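Local coordinates for 2-hydroxyisobutyryl-CoA synthetase (Aquincola tertiaricarbonis, PDB 6HDY), which belongs to the ANL superfamily of AMP-binding enzymes and is a CoA synthetase with a large AMP-binding part and a smaller C-terminal domain, at residues L174-W179 with E280-M285; A170-S173 with S178-A181; H125-S128 with P134-F137; H151-W156 with Q301-T306; V326-E331 with M337-S342. All blocks are in the same frame, centred on the assembly; numbering follows the deposited sequence.

Interaction 1 (L174-W179 with E280-M285); sequences LYMGSW and EMSPFM. With 3HL ((3S)-3-hydroxybutanoic acid), chain B; 8LQ ([[(2~{R},3~{S},4~{R},5~{R})-5-(6-aminopurin-9-yl)-3,4-bis(oxidanyl)oxolan-2-yl]methoxy-oxidanyl-phosphoryl] (3~{S})-3-oxidanylbutanoate), chain C.
The ligand pocket at the start of helix 176-187 is closed on one side by Phe284, whose ring reaches across to Met176 and Gly177. (3S)-3-hydroxybutanoic acid and 8LQ overlap in the model, so they are alternative occupants, and both leave their butanoate portion over the same face of this ring. The far rim of Phe284 abuts the backbone of the first helical turn: CZ lies 3.2 Å from Gly177 O, which sits near the ring plane, while CE2 is 3.4 Å from Met176 O. The ring gets there because CG stands between the backbone N and the carbonyl carbon (chi1 57°). His151 meets the same ring edge-to-face. Beside it Met176, bent at chi2 and chi3, curls its methyl CE to 3.3 Å from Ser282 OG, a hydroxyl bonded to Ala279 O; a flexible thioether can fold its methyl against a hydroxyl that already has its partner. Gly177 N lies 3.6 Å above the centre of the Tyr175 ring, and a glycine suits the place because a CB would run into Tyr175 CE2. Tyr175 OH comes to 2.7 Å from OAE of 8LQ. A cis peptide before Pro283 turns the chain between Ser282 and Phe284. A ligand enclosed by a helix start, aromatic rings and the loop after a strand of the parallel sheet is typical of the ligand pocket of ANL enzymes.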
# COMPACT_ATOMS: atom_id res chain seq x y z
N LEU A 174 5.33 5.71 -1.24
CA LEU A 174 6.23 6.38 -2.18
C LEU A 174 7.13 5.35 -2.85
O LEU A 174 7.40 5.44 -4.04
CB LEU A 174 7.09 7.41 -1.42
CG LEU A 174 6.40 8.67 -0.96
CD1 LEU A 174 7.35 9.51 -0.20
CD2 LEU A 174 5.82 9.46 -2.13
N TYR A 175 7.57 4.35 -2.07
CA TYR A 175 8.49 3.27 -2.44
C TYR A 175 8.04 2.43 -3.65
O TYR A 175 6.97 1.82 -3.64
CB TYR A 175 8.72 2.41 -1.19
CG TYR A 175 9.72 1.30 -1.40
CD1 TYR A 175 11.05 1.58 -1.73
CD2 TYR A 175 9.36 -0.04 -1.25
CE1 TYR A 175 11.99 0.56 -1.90
CE2 TYR A 175 10.29 -1.06 -1.40
CZ TYR A 175 11.60 -0.76 -1.74
OH TYR A 175 12.54 -1.74 -1.90
N MET A 176 8.92 2.35 -4.69
CA MET A 176 8.61 1.65 -5.95
C MET A 176 8.61 0.13 -5.91
O MET A 176 7.96 -0.49 -6.75
CB MET A 176 9.52 2.11 -7.09
CG MET A 176 9.23 3.53 -7.57
SD MET A 176 7.60 3.78 -8.27
CE MET A 176 7.63 2.75 -9.73
N GLY A 177 9.39 -0.45 -4.98
CA GLY A 177 9.57 -1.87 -4.83
C GLY A 177 8.28 -2.67 -4.79
O GLY A 177 8.10 -3.59 -5.59
N SER A 178 7.41 -2.34 -3.82
CA SER A 178 6.12 -3.03 -3.64
C SER A 178 5.23 -2.93 -4.88
O SER A 178 4.68 -3.95 -5.32
CB SER A 178 5.39 -2.44 -2.45
OG SER A 178 5.25 -1.04 -2.61
N TRP A 179 5.09 -1.70 -5.45
CA TRP A 179 4.24 -1.44 -6.64
C TRP A 179 4.74 -2.20 -7.84
O TRP A 179 3.95 -2.75 -8.60
CB TRP A 179 4.15 0.08 -6.93
CG TRP A 179 3.54 0.85 -5.79
CD1 TRP A 179 4.21 1.54 -4.83
CD2 TRP A 179 2.14 0.93 -5.45
NE1 TRP A 179 3.32 2.06 -3.92
CE2 TRP A 179 2.04 1.70 -4.27
CE3 TRP A 179 0.97 0.40 -6.02
CZ2 TRP A 179 0.81 1.98 -3.65
CZ3 TRP A 179 -0.25 0.66 -5.39
CH2 TRP A 179 -0.32 1.45 -4.23
N GLU A 280 14.40 4.81 -9.53
CA GLU A 280 14.46 5.70 -10.71
C GLU A 280 14.49 4.82 -11.96
O GLU A 280 14.06 5.24 -13.02
CB GLU A 280 15.75 6.55 -10.71
CG GLU A 280 15.85 7.64 -9.66
CD GLU A 280 16.22 7.19 -8.25
OE1 GLU A 280 16.43 5.98 -8.03
OE2 GLU A 280 16.27 8.06 -7.36
N MET A 281 14.99 3.59 -11.80
CA MET A 281 15.14 2.60 -12.87
C MET A 281 14.01 1.57 -12.98
O MET A 281 14.25 0.52 -13.57
CB MET A 281 16.51 1.89 -12.76
CG MET A 281 17.66 2.82 -12.95
SD MET A 281 17.44 3.77 -14.47
CE MET A 281 18.74 4.60 -14.41
N SER A 282 12.79 1.87 -12.44
CA SER A 282 11.68 0.91 -12.62
C SER A 282 11.47 0.78 -14.13
O SER A 282 11.51 1.80 -14.81
CB SER A 282 10.40 1.39 -11.96
OG SER A 282 10.61 1.60 -10.57
N PRO A 283 11.36 -0.43 -14.72
CA PRO A 283 11.32 -1.77 -14.11
C PRO A 283 12.66 -2.15 -13.45
O PRO A 283 13.65 -2.44 -14.14
CB PRO A 283 10.90 -2.67 -15.29
CG PRO A 283 11.41 -1.96 -16.51
CD PRO A 283 11.22 -0.50 -16.19
N PHE A 284 12.71 -2.08 -12.12
CA PHE A 284 13.92 -2.29 -11.32
C PHE A 284 14.39 -3.75 -11.31
O PHE A 284 15.53 -4.01 -10.94
CB PHE A 284 13.74 -1.75 -9.88
CG PHE A 284 12.56 -2.38 -9.16
CD1 PHE A 284 12.68 -3.63 -8.56
CD2 PHE A 284 11.33 -1.73 -9.11
CE1 PHE A 284 11.59 -4.22 -7.93
CE2 PHE A 284 10.25 -2.31 -8.46
CZ PHE A 284 10.39 -3.56 -7.88
N MET A 285 13.51 -4.70 -11.72
CA MET A 285 13.87 -6.11 -11.82
C MET A 285 14.77 -6.35 -13.06
O MET A 285 15.08 -7.49 -13.36
CB MET A 285 12.60 -7.01 -11.85
CG MET A 285 11.86 -7.05 -10.53
SD MET A 285 10.39 -8.12 -10.48
CE MET A 285 11.14 -9.68 -10.51
CA 3HL B . 14.65 -0.41 -4.93
CB 3HL B . 13.62 0.47 -5.68
OG1 3HL B . 13.05 -0.17 -6.81
CG2 3HL B . 12.48 0.87 -4.79
C 3HL B . 14.72 -1.75 -5.60
OA 3HL B . 13.75 -2.49 -5.56
OB 3HL B . 15.82 -1.96 -6.38
N9 8LQ C . 19.66 -2.10 -3.67
C8 8LQ C . 18.46 -2.30 -4.23
N7 8LQ C . 18.37 -3.58 -4.59
C5 8LQ C . 19.53 -4.18 -4.26
C6 8LQ C . 19.97 -5.45 -4.34
N6 8LQ C . 19.17 -6.36 -4.89
N1 8LQ C . 21.19 -5.81 -3.91
C2 8LQ C . 22.04 -4.86 -3.33
N3 8LQ C . 21.54 -3.58 -3.19
C4 8LQ C . 20.32 -3.26 -3.69
CAA 8LQ C . 12.70 -0.17 -5.85
CAZ 8LQ C . 13.65 -1.38 -5.64
OAE 8LQ C . 13.30 -2.05 -4.44
CAL 8LQ C . 15.13 -0.97 -5.57
CAS 8LQ C . 15.35 0.08 -4.47
OAC 8LQ C . 15.40 -0.26 -3.29
OAQ 8LQ C . 15.38 1.40 -4.90
PBC 8LQ C . 15.88 2.60 -3.98
OAH 8LQ C . 14.83 2.67 -2.80
OAD 8LQ C . 16.01 3.88 -4.71
O5' 8LQ C . 17.30 2.14 -3.46
C5' 8LQ C . 18.25 1.74 -4.45
C4' 8LQ C . 19.52 1.30 -3.78
O4' 8LQ C . 19.23 0.18 -2.90
C3' 8LQ C . 20.40 0.76 -4.83
O3' 8LQ C . 21.17 1.83 -5.44
C2' 8LQ C . 21.27 -0.20 -4.01
O2' 8LQ C . 22.27 0.53 -3.20
C1' 8LQ C . 20.23 -0.83 -3.11

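Interaction 2 (A170-S173 with S178-A181); sequences AVFS and SWGA
From Ala170 to Ser173 the chain runs in an irregular, rather extended course past the first turns of helix 176-187, closest at Ala170 and Ser178, whose CA atoms are 5.1 Å apart. Ser178 works in two ways. Its OG, flanked by both arms of its own backbone (chi1 56°), donates to Val171 O at 2.6 Å, approaching from above the carbonyl plane, and its CB sits 3.6 Å from the centroid of the Phe172 ring in a CH-pi contact almost on the ring normal. Serine suits the place: its short side chain offers a hydroxyl to the carbonyl and a CB to the ring. Phe172 then turns an edge to the indole of Trp179: the pair is T-shaped, planes at 87°, with CD1 of Phe172 over the ring system, 3.6 Å from Trp179 CE2. Trp179 NE1 in turn donates to Ser173 O at 2.8 Å, along a bent path of 139°, and His125 ND1 is a second partner of that oxygen. Phe172 and Trp179 also pair edge-to-face with Trp179 and Phe172 of the second subunit, and Ser173 OG is bonded to Phe195 O of that subunit. Two side-chain donors from the helix thus bind carbonyls of an irregular loop, which fixes it against the helix and presents an aromatic cluster to the dimer interface.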
# COMPACT_ATOMS: atom_id res chain seq x y z
N ALA A 170 5.99 -5.56 1.16
CA ALA A 170 6.82 -4.35 1.27
C ALA A 170 5.80 -3.21 1.32
O ALA A 170 4.66 -3.39 0.87
CB ALA A 170 7.75 -4.22 0.07
N VAL A 171 6.17 -2.08 1.94
CA VAL A 171 5.31 -0.92 2.14
C VAL A 171 4.78 -0.36 0.80
O VAL A 171 5.54 -0.21 -0.15
CB VAL A 171 5.96 0.17 3.06
CG1 VAL A 171 7.26 0.71 2.48
CG2 VAL A 171 4.99 1.32 3.37
N PHE A 172 3.48 -0.11 0.73
CA PHE A 172 2.84 0.45 -0.47
C PHE A 172 2.64 1.92 -0.21
O PHE A 172 1.72 2.33 0.50
CB PHE A 172 1.52 -0.26 -0.78
CG PHE A 172 1.69 -1.58 -1.47
CD1 PHE A 172 1.76 -1.65 -2.85
CD2 PHE A 172 1.73 -2.77 -0.74
CE1 PHE A 172 1.90 -2.88 -3.49
CE2 PHE A 172 1.92 -4.00 -1.38
CZ PHE A 172 1.98 -4.04 -2.75
N SER A 173 3.61 2.70 -0.66
CA SER A 173 3.62 4.15 -0.43
C SER A 173 4.41 4.79 -1.57
O SER A 173 4.24 4.41 -2.72
CB SER A 173 4.25 4.45 0.93
OG SER A 173 4.21 5.84 1.23
N SER A 178 7.41 -2.34 -3.82
CA SER A 178 6.12 -3.03 -3.64
C SER A 178 5.23 -2.93 -4.88
O SER A 178 4.68 -3.95 -5.32
CB SER A 178 5.39 -2.44 -2.45
OG SER A 178 5.25 -1.04 -2.61
N TRP A 179 5.09 -1.70 -5.45
CA TRP A 179 4.24 -1.44 -6.64
C TRP A 179 4.74 -2.20 -7.84
O TRP A 179 3.95 -2.75 -8.60
CB TRP A 179 4.15 0.08 -6.93
CG TRP A 179 3.54 0.85 -5.79
CD1 TRP A 179 4.21 1.54 -4.83
CD2 TRP A 179 2.14 0.93 -5.45
NE1 TRP A 179 3.32 2.06 -3.92
CE2 TRP A 179 2.04 1.70 -4.27
CE3 TRP A 179 0.97 0.40 -6.02
CZ2 TRP A 179 0.81 1.98 -3.65
CZ3 TRP A 179 -0.25 0.66 -5.39
CH2 TRP A 179 -0.32 1.45 -4.23
N GLY A 180 6.05 -2.26 -8.00
CA GLY A 180 6.67 -2.99 -9.10
C GLY A 180 6.44 -4.48 -9.05
O GLY A 180 6.17 -5.09 -10.09
N ALA A 181 6.51 -5.09 -7.86
CA ALA A 181 6.25 -6.52 -7.72
C ALA A 181 4.77 -6.82 -7.90
O ALA A 181 4.41 -7.85 -8.50
CB ALA A 181 6.74 -7.03 -6.36

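Interaction 3 (H125-S128 with P134-F137); sequences HGTS and PTAF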
# COMPACT_ATOMS: atom_id res chain seq x y z
N HIS A 125 4.88 8.63 -7.22
CA HIS A 125 5.65 7.95 -6.18
C HIS A 125 6.87 8.79 -5.92
O HIS A 125 6.93 9.92 -6.36
CB HIS A 125 6.03 6.54 -6.63
CG HIS A 125 4.85 5.63 -6.81
ND1 HIS A 125 4.27 4.98 -5.73
CD2 HIS A 125 4.18 5.31 -7.94
CE1 HIS A 125 3.25 4.31 -6.24
NE2 HIS A 125 3.17 4.45 -7.57
N GLY A 126 7.84 8.25 -5.23
CA GLY A 126 9.05 9.02 -4.97
C GLY A 126 10.01 8.38 -4.00
O GLY A 126 9.87 7.20 -3.66
N THR A 127 10.98 9.17 -3.54
CA THR A 127 11.99 8.79 -2.56
C THR A 127 11.62 9.38 -1.16
O THR A 127 10.78 10.30 -1.08
CB THR A 127 13.38 9.27 -3.03
OG1 THR A 127 13.40 10.70 -3.06
CG2 THR A 127 13.75 8.73 -4.39
N SER A 128 12.23 8.87 -0.07
CA SER A 128 11.98 9.32 1.30
C SER A 128 13.27 9.54 2.09
O SER A 128 14.14 8.67 2.09
CB SER A 128 11.07 8.34 2.04
OG SER A 128 11.63 7.04 2.11
N PRO A 134 13.43 14.98 -1.29
CA PRO A 134 12.89 13.82 -2.02
C PRO A 134 12.61 14.12 -3.49
O PRO A 134 12.23 15.23 -3.85
CB PRO A 134 11.62 13.48 -1.25
CG PRO A 134 11.16 14.77 -0.69
CD PRO A 134 12.37 15.66 -0.50
N THR A 135 12.77 13.12 -4.33
CA THR A 135 12.48 13.23 -5.75
C THR A 135 11.16 12.56 -6.03
O THR A 135 10.90 11.48 -5.52
CB THR A 135 13.62 12.70 -6.63
OG1 THR A 135 14.26 11.65 -5.94
CG2 THR A 135 14.63 13.77 -6.96
N ALA A 136 10.34 13.22 -6.82
CA ALA A 136 9.02 12.73 -7.21
C ALA A 136 9.07 11.94 -8.51
O ALA A 136 9.68 12.37 -9.49
CB ALA A 136 8.07 13.91 -7.35
N PHE A 137 8.41 10.80 -8.53
CA PHE A 137 8.29 10.03 -9.75
C PHE A 137 6.89 10.25 -10.35
O PHE A 137 5.88 10.05 -9.67
CB PHE A 137 8.62 8.54 -9.54
CG PHE A 137 9.94 8.23 -8.88
CD1 PHE A 137 11.12 8.82 -9.33
CD2 PHE A 137 10.03 7.28 -7.86
CE1 PHE A 137 12.36 8.50 -8.74
CE2 PHE A 137 11.25 7.01 -7.24
CZ PHE A 137 12.41 7.60 -7.69
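At a chi1 of 65° Thr127 aims its hydroxyl OG1 at Thr135 and leaves CG2 lying toward Phe137, whose own CG is anti to its carbonyl carbon (chi1 -53°) and carries the ring against Gly126 and Thr127. These residues belong to the beta hairpin of strands 121-126 and 136-140, whose connecting turn, partly disordered here, is the threonine-, serine- and glycine-rich loop that in ANL enzymes is the phosphate-binding loop; the Thr127 side chain is about 5 Å from 8LQ. His125 and Phe137 form an antiparallel hydrogen-bonded pair, with His125 N to Phe137 O at 3.0 Å and Phe137 N to His125 O at 2.8 Å. The second bond is skewed, its donor 50° out of the carbonyl plane. Gly126 and Ala136 make the next, non-hydrogen-bonded pair. Glycine suits position 126 because a CB would point to the face of Ala136 and run into Thr135 O, which comes within 3.1 Å of Gly126 CA. On the face shared with His125, Phe137 CD2 lies 3.5 Å from the same Gly126 CA. Past the last bridge the two chains stay tied by Thr127 N to Thr135 O at 3.0 Å. Met176 packs on both His125 and Phe137, and the His125 ring is bonded through NE2 to His123. Pro134 packs on Trp209 of the second subunit. A threonine suits position 127 because each branch finds work: its methyl CG2 is 3.7 Å from Phe137 CZ, and its hydroxyl OG1 accepts the N-H of Thr135 at 2.8 Å.

Interaction 4 (H151-W156 with Q301-T306); sequences HARIMW and QDIIYT
One face of the Arg153 guanidinium carries the methyl of Ile303, with CD1 3.5 Å above the plane and offset toward the rim, while the edge formed by NH1 and NH2 is turned to the carboxylate of Asp302. The two charged groups are nearly coplanar, 22° apart, yet the salt bridge is not the symmetric two-oxygen kind. Both nitrogens converge on a single atom: Arg153 NH2 meets Asp302 OD2 at 2.7 Å on the syn lone pair, and Arg153 NH1 meets the same oxygen at 3.1 Å, nearly along the C-O bond, by a more bent path. Arginine fits this place by its length. Its chain runs extended from CG to NE, with CG anti to the backbone N (chi1 164°), and so spans from helix 141-157 to the turn that leads into strand 304-310. Beside the charges Ile154 and Ile303 reach toward each other tip to tip, their CD1 atoms 3.7 Å apart, so that one isoleucine serves both an apolar neighbour and the guanidinium face. The turn is braced from within by Gln301, whose side-chain amide spans the backbone of Thr306: OE1 accepts from Thr306 N at 2.9 Å and NE2 donates to Thr306 O at 3.1 Å. Further partners complete the charge network, with Arg38 NE bridging to Asp302 OD2, Tyr359 OH bonded to OD1, and Glu39 pairing with Arg153 NE. Arg38, Arg153, Asp302 and Glu39 thus form a buried network of opposite charges, which probably keeps Arg153 and Asp302 ionised and ties the helix to the N-terminal segment and the antiparallel sheet.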
# COMPACT_ATOMS: atom_id res chain seq x y z
N HIS A 151 8.19 -6.91 -15.59
CA HIS A 151 8.24 -7.64 -14.32
C HIS A 151 7.60 -9.01 -14.38
O HIS A 151 8.15 -9.91 -13.76
CB HIS A 151 7.67 -6.79 -13.17
CG HIS A 151 8.63 -5.73 -12.74
ND1 HIS A 151 8.35 -4.92 -11.70
CD2 HIS A 151 9.85 -5.42 -13.23
CE1 HIS A 151 9.40 -4.13 -11.56
NE2 HIS A 151 10.33 -4.40 -12.46
N ALA A 152 6.45 -9.18 -15.09
CA ALA A 152 5.79 -10.49 -15.27
C ALA A 152 6.75 -11.46 -15.97
O ALA A 152 6.83 -12.63 -15.59
CB ALA A 152 4.52 -10.36 -16.12
N ARG A 153 7.49 -10.95 -16.97
CA ARG A 153 8.48 -11.68 -17.75
C ARG A 153 9.61 -12.27 -16.88
O ARG A 153 9.89 -13.47 -16.95
CB ARG A 153 9.05 -10.75 -18.84
CG ARG A 153 10.34 -11.22 -19.48
CD ARG A 153 10.66 -10.37 -20.66
NE ARG A 153 11.98 -10.66 -21.20
CZ ARG A 153 12.67 -9.84 -21.97
NH1 ARG A 153 12.15 -8.67 -22.33
NH2 ARG A 153 13.87 -10.18 -22.41
N ILE A 154 10.22 -11.42 -16.04
CA ILE A 154 11.31 -11.76 -15.13
C ILE A 154 10.80 -12.65 -13.97
O ILE A 154 11.53 -13.53 -13.53
CB ILE A 154 11.98 -10.43 -14.65
CG1 ILE A 154 12.62 -9.68 -15.84
CG2 ILE A 154 13.00 -10.68 -13.56
CD1 ILE A 154 12.78 -8.19 -15.64
N MET A 155 9.56 -12.44 -13.49
CA MET A 155 8.97 -13.27 -12.42
C MET A 155 8.71 -14.71 -12.96
O MET A 155 8.87 -15.68 -12.23
CB MET A 155 7.69 -12.63 -11.87
CG MET A 155 7.96 -11.54 -10.84
SD MET A 155 6.47 -10.57 -10.42
CE MET A 155 5.45 -11.85 -9.73
N TRP A 156 8.35 -14.81 -14.25
CA TRP A 156 8.17 -16.08 -14.95
C TRP A 156 9.55 -16.79 -14.96
O TRP A 156 9.62 -18.00 -14.72
CB TRP A 156 7.63 -15.85 -16.38
CG TRP A 156 7.51 -17.11 -17.18
CD1 TRP A 156 8.51 -17.83 -17.74
CD2 TRP A 156 6.29 -17.80 -17.50
NE1 TRP A 156 8.02 -18.95 -18.34
CE2 TRP A 156 6.65 -18.96 -18.23
CE3 TRP A 156 4.94 -17.56 -17.24
CZ2 TRP A 156 5.71 -19.86 -18.73
CZ3 TRP A 156 4.00 -18.46 -17.72
CH2 TRP A 156 4.39 -19.60 -18.44
N GLN A 301 19.38 -6.92 -20.47
CA GLN A 301 19.88 -5.85 -21.34
C GLN A 301 18.89 -5.21 -22.30
O GLN A 301 19.03 -4.02 -22.59
CB GLN A 301 21.12 -6.35 -22.11
CG GLN A 301 22.35 -6.61 -21.22
CD GLN A 301 22.85 -5.40 -20.46
OE1 GLN A 301 22.25 -4.94 -19.48
NE2 GLN A 301 24.00 -4.89 -20.86
N ASP A 302 17.92 -5.98 -22.83
CA ASP A 302 16.90 -5.47 -23.76
C ASP A 302 15.73 -4.78 -23.05
O ASP A 302 14.82 -4.26 -23.72
CB ASP A 302 16.42 -6.57 -24.72
CG ASP A 302 15.98 -7.81 -23.99
OD1 ASP A 302 16.86 -8.59 -23.55
OD2 ASP A 302 14.75 -7.99 -23.82
N ILE A 303 15.74 -4.78 -21.70
CA ILE A 303 14.74 -4.07 -20.89
C ILE A 303 15.36 -2.72 -20.46
O ILE A 303 14.79 -1.68 -20.74
CB ILE A 303 14.20 -4.93 -19.69
CG1 ILE A 303 13.41 -6.17 -20.20
CG2 ILE A 303 13.33 -4.05 -18.74
CD1 ILE A 303 12.97 -7.21 -19.16
N ILE A 304 16.55 -2.76 -19.83
CA ILE A 304 17.38 -1.63 -19.41
C ILE A 304 18.82 -2.03 -19.71
O ILE A 304 19.24 -3.14 -19.35
CB ILE A 304 17.17 -1.25 -17.90
CG1 ILE A 304 15.83 -0.50 -17.69
CG2 ILE A 304 18.38 -0.46 -17.27
CD1 ILE A 304 15.37 -0.44 -16.25
N TYR A 305 19.58 -1.13 -20.33
CA TYR A 305 20.98 -1.36 -20.67
C TYR A 305 21.88 -1.06 -19.46
O TYR A 305 22.05 0.10 -19.07
CB TYR A 305 21.36 -0.54 -21.92
CG TYR A 305 22.80 -0.69 -22.36
CD1 TYR A 305 23.37 -1.95 -22.57
CD2 TYR A 305 23.60 0.43 -22.56
CE1 TYR A 305 24.69 -2.09 -22.97
CE2 TYR A 305 24.93 0.30 -22.97
CZ TYR A 305 25.47 -0.96 -23.18
OH TYR A 305 26.77 -1.07 -23.58
N THR A 306 22.42 -2.12 -18.84
CA THR A 306 23.32 -2.00 -17.69
C THR A 306 24.79 -1.96 -18.18
O THR A 306 25.21 -2.79 -19.00
CB THR A 306 23.10 -3.16 -16.67
OG1 THR A 306 21.75 -3.15 -16.20
CG2 THR A 306 24.06 -3.09 -15.47

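Interaction 5 (V326-E331 with M337-S342); sequences VYTHLE and MIRLLS
A beta hairpin with a G1 bulge joins strand 322-329 to strand 340-347, and Tyr327 faces the bulge, made by Arg339 and Leu340. Arg339 takes the left-handed backbone conformation (phi 63°) of the first bulge position, one more often held by glycine. At the bulge itself the second position, Leu340, pairs with Tyr327: Tyr327 N donates to Leu340 O at 2.9 Å and Leu340 N to Tyr327 O at 2.8 Å. The N-H of Arg339 is accepted by Thr328 OG1 at 2.8 Å, a bond a threonine can give because its hydroxyl stands anti to its own carbonyl carbon (chi1 -57°). At the turn end His329 binds Met337 twice: its backbone N donates to Met337 O at 2.9 Å, and its ring accepts Met337 N on ND1, also at 2.9 Å and in the ring plane. Imidazole suits the place, one nitrogen accepting from Met337 N and the other, NE2, bonded to Ser282 O of the pocket loop. Val326 CG1 lies over one face of the Arg339 guanidinium, 3.9 Å from NH1. The end of that arginine is held by Glu307 in a salt bridge and by Val92 O and Met314 O. Strand 304-310 flanks the hairpin along 322-329, helices 85-91 and 43-64 pack on Thr328 and Ile338, and Tyr327 on the other face meets Met278 and Met281.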
# COMPACT_ATOMS: atom_id res chain seq x y z
N VAL A 326 25.73 1.62 -14.18
CA VAL A 326 25.23 2.82 -14.87
C VAL A 326 24.10 2.25 -15.73
O VAL A 326 24.31 1.25 -16.42
CB VAL A 326 26.34 3.56 -15.69
CG1 VAL A 326 25.75 4.59 -16.66
CG2 VAL A 326 27.36 4.22 -14.76
N TYR A 327 22.88 2.85 -15.62
CA TYR A 327 21.70 2.30 -16.27
C TYR A 327 21.01 3.23 -17.25
O TYR A 327 20.94 4.43 -17.02
CB TYR A 327 20.66 1.87 -15.23
CG TYR A 327 21.12 0.92 -14.14
CD1 TYR A 327 21.22 -0.45 -14.38
CD2 TYR A 327 21.35 1.37 -12.85
CE1 TYR A 327 21.54 -1.34 -13.36
CE2 TYR A 327 21.65 0.49 -11.81
CZ TYR A 327 21.76 -0.87 -12.08
OH TYR A 327 22.09 -1.74 -11.07
N THR A 328 20.42 2.63 -18.31
CA THR A 328 19.64 3.33 -19.32
C THR A 328 18.35 2.57 -19.65
O THR A 328 18.40 1.39 -19.99
CB THR A 328 20.47 3.64 -20.59
OG1 THR A 328 21.63 4.41 -20.24
CG2 THR A 328 19.66 4.38 -21.65
N HIS A 329 17.20 3.28 -19.55
CA HIS A 329 15.87 2.78 -19.94
C HIS A 329 15.79 2.59 -21.44
O HIS A 329 16.12 3.52 -22.20
CB HIS A 329 14.74 3.78 -19.54
CG HIS A 329 14.37 3.73 -18.08
ND1 HIS A 329 14.46 4.85 -17.27
CD2 HIS A 329 13.89 2.70 -17.35
CE1 HIS A 329 14.05 4.47 -16.08
NE2 HIS A 329 13.71 3.17 -16.07
N LEU A 330 15.30 1.42 -21.88
CA LEU A 330 15.08 1.22 -23.33
C LEU A 330 13.58 1.22 -23.71
O LEU A 330 13.24 1.26 -24.90
CB LEU A 330 15.77 -0.08 -23.82
CG LEU A 330 17.28 -0.23 -23.56
CD1 LEU A 330 17.78 -1.54 -24.09
CD2 LEU A 330 18.05 0.92 -24.17
N GLU A 331 12.69 1.19 -22.71
CA GLU A 331 11.24 1.09 -22.90
C GLU A 331 10.44 2.03 -22.00
O GLU A 331 9.41 1.63 -21.44
CB GLU A 331 10.80 -0.38 -22.68
CG GLU A 331 11.32 -1.36 -23.73
CD GLU A 331 10.78 -2.78 -23.66
OE1 GLU A 331 10.25 -3.18 -22.60
OE2 GLU A 331 10.88 -3.49 -24.67
N MET A 337 15.58 7.51 -17.86
CA MET A 337 16.91 7.63 -17.29
C MET A 337 17.94 7.17 -18.30
O MET A 337 17.87 6.03 -18.77
CB MET A 337 17.05 6.79 -16.00
CG MET A 337 16.25 7.27 -14.81
SD MET A 337 16.51 8.94 -14.18
CE MET A 337 18.10 9.18 -14.38
N ILE A 338 18.84 8.08 -18.69
CA ILE A 338 19.88 7.77 -19.67
C ILE A 338 21.24 7.90 -19.01
O ILE A 338 21.72 9.01 -18.76
CB ILE A 338 19.76 8.57 -21.01
CG1 ILE A 338 18.32 8.48 -21.58
CG2 ILE A 338 20.79 8.07 -22.03
CD1 ILE A 338 18.01 9.48 -22.62
N ARG A 339 21.84 6.76 -18.74
CA ARG A 339 23.14 6.64 -18.09
C ARG A 339 23.08 7.20 -16.67
O ARG A 339 23.89 8.05 -16.30
CB ARG A 339 24.29 7.20 -18.96
CG ARG A 339 24.72 6.18 -19.98
CD ARG A 339 25.83 6.58 -20.93
NE ARG A 339 27.02 7.14 -20.29
CZ ARG A 339 28.04 6.44 -19.82
NH1 ARG A 339 28.02 5.11 -19.84
NH2 ARG A 339 29.09 7.06 -19.30
N LEU A 340 22.13 6.72 -15.87
CA LEU A 340 22.06 7.12 -14.46
C LEU A 340 23.11 6.32 -13.67
O LEU A 340 23.16 5.09 -13.75
CB LEU A 340 20.66 6.96 -13.84
CG LEU A 340 20.49 7.18 -12.30
CD1 LEU A 340 20.66 8.66 -11.92
CD2 LEU A 340 19.12 6.67 -11.82
N LEU A 341 23.94 7.07 -12.93
CA LEU A 341 24.98 6.55 -12.06
C LEU A 341 24.31 6.00 -10.78
O LEU A 341 23.59 6.73 -10.10
CB LEU A 341 25.99 7.67 -11.74
CG LEU A 341 27.09 7.38 -10.70
CD1 LEU A 341 27.98 6.22 -11.14
CD2 LEU A 341 27.95 8.61 -10.46
N SER A 342 24.48 4.70 -10.49
CA SER A 342 23.86 4.08 -9.31
C SER A 342 24.57 4.44 -8.03
O SER A 342 23.92 4.65 -7.01
CB SER A 342 23.81 2.56 -9.45
OG SER A 342 25.11 2.01 -9.34

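Overall arrangement
Interaction 1 is the hub at the ligand pocket. Interaction 2 lies 8 Å from it, centre to centre, and shares Ser178 and Trp179 on the same helix. Interaction 3, 11 Å away, joins it through Leu174 O to Gly126 N (3.1 Å), and His125 of the hairpin links interaction 3 to interaction 2 as well; these three also touch the second subunit. Interaction 4 meets helix 176-187 of interaction 2 where His151 ND1 bonds Gly180 O at 2.7 Å. Interaction 5, centred 14 Å from interaction 1, reaches the pocket loop through His329 and shares a sheet with interaction 4, through Tyr305 N to Thr328 O (2.8 Å).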